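Local coordinates for AlyGC (Glaciecola chathamensis, PDB 5GKD), which cleaves alginate, probably by beta-elimination, as a marine bacterial polysaccharide lyase of family 6, at residues G282-P296 and H321-A335. Numbering follows the deposited sequence.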
loop_
_atom_site.group_PDB
_atom_site.type_symbol
_atom_site.label_atom_id
_atom_site.label_comp_id
_atom_site.label_asym_id
_atom_site.label_seq_id
_atom_site.Cartn_x
_atom_site.Cartn_y
_atom_site.Cartn_z
ATOM N N GLY A 282 20.475 -27.920 -1.983
ATOM C CA GLY A 282 20.506 -26.782 -1.086
ATOM C C GLY A 282 21.772 -26.713 -0.274
ATOM O O GLY A 282 22.550 -27.660 -0.209
ATOM N N TYR A 283 21.953 -25.579 0.397
ATOM C CA TYR A 283 23.135 -25.347 1.217
ATOM C C TYR A 283 22.741 -24.562 2.462
ATOM O O TYR A 283 21.605 -24.118 2.606
ATOM C CB TYR A 283 24.240 -24.617 0.430
ATOM C CG TYR A 283 23.825 -23.307 -0.193
ATOM C CD1 TYR A 283 23.876 -22.124 0.530
ATOM C CD2 TYR A 283 23.378 -23.251 -1.505
ATOM C CE1 TYR A 283 23.498 -20.923 -0.040
ATOM C CE2 TYR A 283 22.997 -22.062 -2.076
ATOM C CZ TYR A 283 23.062 -20.901 -1.342
ATOM O OH TYR A 283 22.682 -19.719 -1.926
ATOM N N ARG A 284 23.708 -24.384 3.354
ATOM C CA ARG A 284 23.541 -23.720 4.655
ATOM C C ARG A 284 22.363 -24.391 5.363
ATOM O O ARG A 284 22.348 -25.623 5.471
ATOM C CB ARG A 284 23.431 -22.213 4.484
ATOM C CG ARG A 284 23.647 -21.468 5.797
ATOM C CD ARG A 284 24.031 -19.999 5.597
ATOM N NE ARG A 284 24.480 -19.422 6.865
ATOM C CZ ARG A 284 23.686 -18.850 7.764
ATOM N NH1 ARG A 284 22.376 -18.754 7.545
ATOM N NH2 ARG A 284 24.203 -18.359 8.881
ATOM N N PHE A 285 21.370 -23.646 5.842
ATOM C CA PHE A 285 20.264 -24.272 6.545
ATOM C C PHE A 285 19.368 -25.098 5.620
ATOM O O PHE A 285 18.581 -25.909 6.114
ATOM C CB PHE A 285 19.432 -23.210 7.278
ATOM C CG PHE A 285 20.196 -22.439 8.338
ATOM C CD1 PHE A 285 21.474 -22.823 8.728
ATOM C CD2 PHE A 285 19.612 -21.335 8.957
ATOM C CE1 PHE A 285 22.166 -22.118 9.689
ATOM C CE2 PHE A 285 20.275 -20.622 9.911
ATOM C CZ PHE A 285 21.569 -21.006 10.290
ATOM N N GLY A 286 19.474 -24.928 4.300
ATOM C CA GLY A 286 18.730 -25.759 3.377
ATOM C C GLY A 286 19.510 -26.920 2.784
ATOM O O GLY A 286 19.142 -27.439 1.720
ATOM N N SER A 287 20.584 -27.335 3.453
ATOM C CA SER A 287 21.387 -28.451 2.970
ATOM C C SER A 287 20.600 -29.764 3.009
ATOM O O SER A 287 19.593 -29.903 3.709
ATOM C CB SER A 287 22.659 -28.605 3.804
ATOM O OG SER A 287 23.446 -27.427 3.755
ATOM N N GLY A 288 21.094 -30.743 2.249
ATOM C CA GLY A 288 20.549 -32.088 2.337
ATOM C C GLY A 288 20.642 -32.661 3.737
ATOM O O GLY A 288 19.720 -33.320 4.211
ATOM N N LEU A 289 21.753 -32.414 4.423
ATOM C CA LEU A 289 21.882 -32.814 5.813
ATOM C C LEU A 289 22.603 -31.698 6.549
ATOM O O LEU A 289 23.677 -31.274 6.119
ATOM C CB LEU A 289 22.657 -34.125 5.949
ATOM C CG LEU A 289 22.352 -35.151 7.056
ATOM C CD1 LEU A 289 23.616 -35.971 7.426
ATOM C CD2 LEU A 289 21.639 -34.592 8.283
ATOM N N THR A 290 22.024 -31.242 7.654
ATOM C CA THR A 290 22.555 -30.107 8.395
ATOM C C THR A 290 22.571 -30.425 9.878
ATOM O O THR A 290 21.527 -30.754 10.444
ATOM C CB THR A 290 21.706 -28.844 8.171
ATOM O OG1 THR A 290 21.593 -28.580 6.771
ATOM C CG2 THR A 290 22.337 -27.654 8.871
ATOM N N VAL A 291 23.728 -30.275 10.511
ATOM C CA VAL A 291 23.837 -30.346 11.957
ATOM C C VAL A 291 24.306 -28.975 12.425
ATOM O O VAL A 291 25.449 -28.576 12.168
ATOM C CB VAL A 291 24.788 -31.455 12.423
ATOM C CG1 VAL A 291 24.699 -31.616 13.932
ATOM C CG2 VAL A 291 24.447 -32.775 11.738
ATOM N N MET A 292 23.427 -28.248 13.098
ATOM C CA MET A 292 23.677 -26.849 13.402
ATOM C C MET A 292 24.521 -26.666 14.659
ATOM O O MET A 292 24.546 -27.511 15.558
ATOM C CB MET A 292 22.363 -26.093 13.575
ATOM C CG MET A 292 21.761 -25.586 12.283
ATOM S SD MET A 292 20.470 -24.350 12.550
ATOM C CE MET A 292 21.437 -22.958 13.151
ATOM N N ASN A 293 25.225 -25.541 14.698
ATOM C CA ASN A 293 25.698 -24.968 15.947
ATOM C C ASN A 293 24.536 -24.320 16.679
ATOM O O ASN A 293 23.599 -23.828 16.057
ATOM C CB ASN A 293 26.780 -23.916 15.685
ATOM C CG ASN A 293 28.177 -24.435 15.980
ATOM O OD1 ASN A 293 28.433 -25.618 15.857
ATOM N ND2 ASN A 293 29.063 -23.552 16.422
ATOM N N GLY A 294 24.607 -24.324 18.011
ATOM C CA GLY A 294 23.638 -23.664 18.852
ATOM C C GLY A 294 24.246 -22.501 19.627
ATOM O O GLY A 294 25.413 -22.161 19.487
ATOM N N VAL A 295 23.408 -21.876 20.436
ATOM C CA VAL A 295 23.798 -20.751 21.281
ATOM C C VAL A 295 23.962 -21.269 22.708
ATOM O O VAL A 295 23.047 -21.928 23.217
ATOM C CB VAL A 295 22.753 -19.621 21.243
ATOM C CG1 VAL A 295 23.230 -18.416 22.064
ATOM C CG2 VAL A 295 22.407 -19.209 19.828
ATOM N N PRO A 296 25.091 -21.009 23.376
ATOM C CA PRO A 296 25.185 -21.350 24.802
ATOM C C PRO A 296 24.092 -20.639 25.581
ATOM O O PRO A 296 23.822 -19.460 25.353
ATOM C CB PRO A 296 26.575 -20.848 25.207
ATOM C CG PRO A 296 27.291 -20.540 23.924
ATOM C CD PRO A 296 26.252 -20.235 22.912
ATOM N N HIS A 321 25.345 -30.777 -0.448
ATOM C CA HIS A 321 25.914 -30.224 0.774
ATOM C C HIS A 321 25.467 -31.005 2.002
ATOM O O HIS A 321 24.267 -31.154 2.253
ATOM C CB HIS A 321 25.572 -28.740 0.909
ATOM C CG HIS A 321 26.163 -27.898 -0.178
ATOM N ND1 HIS A 321 27.476 -27.485 -0.164
ATOM C CD2 HIS A 321 25.634 -27.426 -1.328
ATOM C CE1 HIS A 321 27.728 -26.781 -1.252
ATOM N NE2 HIS A 321 26.627 -26.732 -1.975
ATOM N N ILE A 322 26.448 -31.495 2.757
ATOM C CA ILE A 322 26.271 -32.027 4.097
ATOM C C ILE A 322 27.076 -31.116 5.005
ATOM O O ILE A 322 28.306 -31.079 4.909
ATOM C CB ILE A 322 26.762 -33.479 4.224
ATOM C CG1 ILE A 322 25.936 -34.436 3.363
ATOM C CG2 ILE A 322 26.760 -33.909 5.679
ATOM C CD1 ILE A 322 26.532 -35.846 3.332
ATOM N N GLN A 323 26.410 -30.386 5.894
ATOM C CA GLN A 323 27.071 -29.312 6.618
ATOM C C GLN A 323 26.982 -29.550 8.117
ATOM O O GLN A 323 25.885 -29.674 8.674
ATOM C CB GLN A 323 26.491 -27.964 6.201
ATOM C CG GLN A 323 26.684 -27.736 4.705
ATOM C CD GLN A 323 26.639 -26.265 4.276
ATOM O OE1 GLN A 323 26.175 -25.399 5.010
ATOM N NE2 GLN A 323 27.130 -25.990 3.075
ATOM N N PHE A 324 28.141 -29.626 8.764
ATOM C CA PHE A 324 28.234 -29.828 10.199
ATOM C C PHE A 324 28.641 -28.522 10.859
ATOM O O PHE A 324 29.435 -27.755 10.306
ATOM C CB PHE A 324 29.249 -30.925 10.541
ATOM C CG PHE A 324 28.932 -32.268 9.939
ATOM C CD1 PHE A 324 27.862 -33.017 10.403
ATOM C CD2 PHE A 324 29.731 -32.806 8.958
ATOM C CE1 PHE A 324 27.590 -34.272 9.867
ATOM C CE2 PHE A 324 29.464 -34.062 8.427
ATOM C CZ PHE A 324 28.395 -34.789 8.881
ATOM N N ALA A 325 28.096 -28.282 12.049
ATOM C CA ALA A 325 28.269 -27.024 12.769
ATOM C C ALA A 325 27.814 -25.820 11.942
ATOM O O ALA A 325 28.328 -24.712 12.097
ATOM C CB ALA A 325 29.714 -26.857 13.232
ATOM N N ALA A 326 26.830 -26.021 11.070
ATOM C CA ALA A 326 26.316 -24.933 10.244
ATOM C C ALA A 326 25.720 -23.817 11.098
ATOM O O ALA A 326 25.108 -24.059 12.135
ATOM C CB ALA A 326 25.263 -25.466 9.273
ATOM N N GLY A 327 25.903 -22.586 10.653
ATOM C CA GLY A 327 25.500 -21.442 11.436
ATOM C C GLY A 327 26.513 -20.991 12.463
ATOM O O GLY A 327 26.221 -20.064 13.230
ATOM N N SER A 328 27.692 -21.607 12.509
ATOM C CA SER A 328 28.676 -21.236 13.517
ATOM C C SER A 328 29.068 -19.777 13.356
ATOM O O SER A 328 29.402 -19.329 12.252
ATOM C CB SER A 328 29.916 -22.119 13.401
ATOM O OG SER A 328 30.931 -21.674 14.283
ATOM N N ASP A 329 28.998 -19.032 14.448
ATOM C CA ASP A 329 29.436 -17.637 14.464
ATOM C C ASP A 329 29.552 -17.213 15.921
ATOM O O ASP A 329 29.550 -18.052 16.828
ATOM C CB ASP A 329 28.499 -16.728 13.652
ATOM C CG ASP A 329 27.036 -16.826 14.076
ATOM O OD1 ASP A 329 26.730 -17.042 15.259
ATOM O OD2 ASP A 329 26.172 -16.687 13.198
ATOM N N LYS A 330 29.650 -15.900 16.150
ATOM C CA LYS A 330 29.899 -15.416 17.503
ATOM C C LYS A 330 28.734 -15.720 18.431
ATOM O O LYS A 330 28.948 -15.973 19.619
ATOM C CB LYS A 330 30.199 -13.921 17.471
ATOM C CG LYS A 330 31.406 -13.560 16.622
ATOM C CD LYS A 330 32.690 -14.119 17.209
ATOM C CE LYS A 330 33.909 -13.441 16.601
ATOM N NZ LYS A 330 33.774 -11.944 16.579
ATOM N N GLU A 331 27.502 -15.713 17.908
ATOM C CA GLU A 331 26.345 -16.091 18.708
ATOM C C GLU A 331 26.236 -17.604 18.837
ATOM O O GLU A 331 26.181 -18.133 19.950
ATOM C CB GLU A 331 25.053 -15.515 18.101
ATOM C CG GLU A 331 23.804 -15.826 18.916
ATOM C CD GLU A 331 22.506 -15.748 18.119
ATOM O OE1 GLU A 331 22.580 -15.632 16.876
ATOM O OE2 GLU A 331 21.411 -15.807 18.747
ATOM N N ARG A 332 26.196 -18.309 17.705
ATOM C CA ARG A 332 26.016 -19.765 17.681
ATOM C C ARG A 332 27.372 -20.471 17.804
ATOM O O ARG A 332 27.908 -21.053 16.865
ATOM C CB ARG A 332 25.277 -20.187 16.413
ATOM C CG ARG A 332 23.807 -19.775 16.334
ATOM C CD ARG A 332 23.184 -20.244 15.021
ATOM N NE ARG A 332 23.648 -19.451 13.885
ATOM C CZ ARG A 332 22.860 -18.760 13.074
ATOM N NH1 ARG A 332 21.556 -18.763 13.252
ATOM N NH2 ARG A 332 23.385 -18.064 12.081
ATOM N N SER A 333 27.909 -20.445 19.014
ATOM C CA SER A 333 29.270 -20.894 19.265
ATOM C C SER A 333 29.336 -22.272 19.902
ATOM O O SER A 333 30.433 -22.755 20.185
ATOM C CB SER A 333 29.995 -19.881 20.159
ATOM O OG SER A 333 29.349 -19.791 21.416
ATOM N N ALA A 334 28.200 -22.908 20.147
ATOM C CA ALA A 334 28.141 -24.210 20.807
ATOM C C ALA A 334 28.079 -25.288 19.730
ATOM O O ALA A 334 27.030 -25.503 19.118
ATOM C CB ALA A 334 26.939 -24.287 21.748
ATOM N N ALA A 335 29.209 -25.972 19.510
ATOM C CA ALA A 335 29.326 -27.012 18.497
ATOM C C ALA A 335 28.678 -28.310 18.970
ATOM O O ALA A 335 28.435 -28.496 20.162
ATOM C CB ALA A 335 30.798 -27.238 18.155
HETATM O O HOH W 1 22.409 -30.357 -0.585
HETATM O O HOH W 2 26.523 -17.966 10.658
HETATM O O HOH W 3 25.513 -27.902 18.069
#
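The rim of the Phe285 ring points at one face of the Arg332 guanidinium, Phe285 CZ lying 3.7 Å from Arg332 NH1 with the two planes nearly perpendicular (86°). Arg284 NH1 lies over one face of this ring and Met292 SD over the other, while Gly327 meets its edge. In the plane of the Arg332 guanidinium, NE donates to Gly327 O (2.7 Å), which helps fix the group's rotation. Arg284 NH2 and Arg332 NH2 come within 3.3 Å; Glu631 forms salt bridges with both and probably offsets the like charges, and Glu689 pairs with Arg284 NE. Tyr283 CB sits over the His321 ring in a CH-pi contact, 3.9 Å from its centroid. Strands 289-292 and 322-326 are neighbouring parallel strands on successive coils of the right-handed beta-helix of the pectate lyase-like clan, and Gln323 bridges Leu289 O and Val291 N through its backbone. A beta bulge then shifts the register before Asn293 N bonds to Ala326 O. Val291 CG2 reaches the edge of Phe324 at CD1 (3.7 Å). Farther along, Asn293 donates through ND2 to Arg332 O, 2.8 Å and 163° at the hydrogen, and Gly294 pairs antiparallel with Ala334. Phe285 also approaches a bound carbonate.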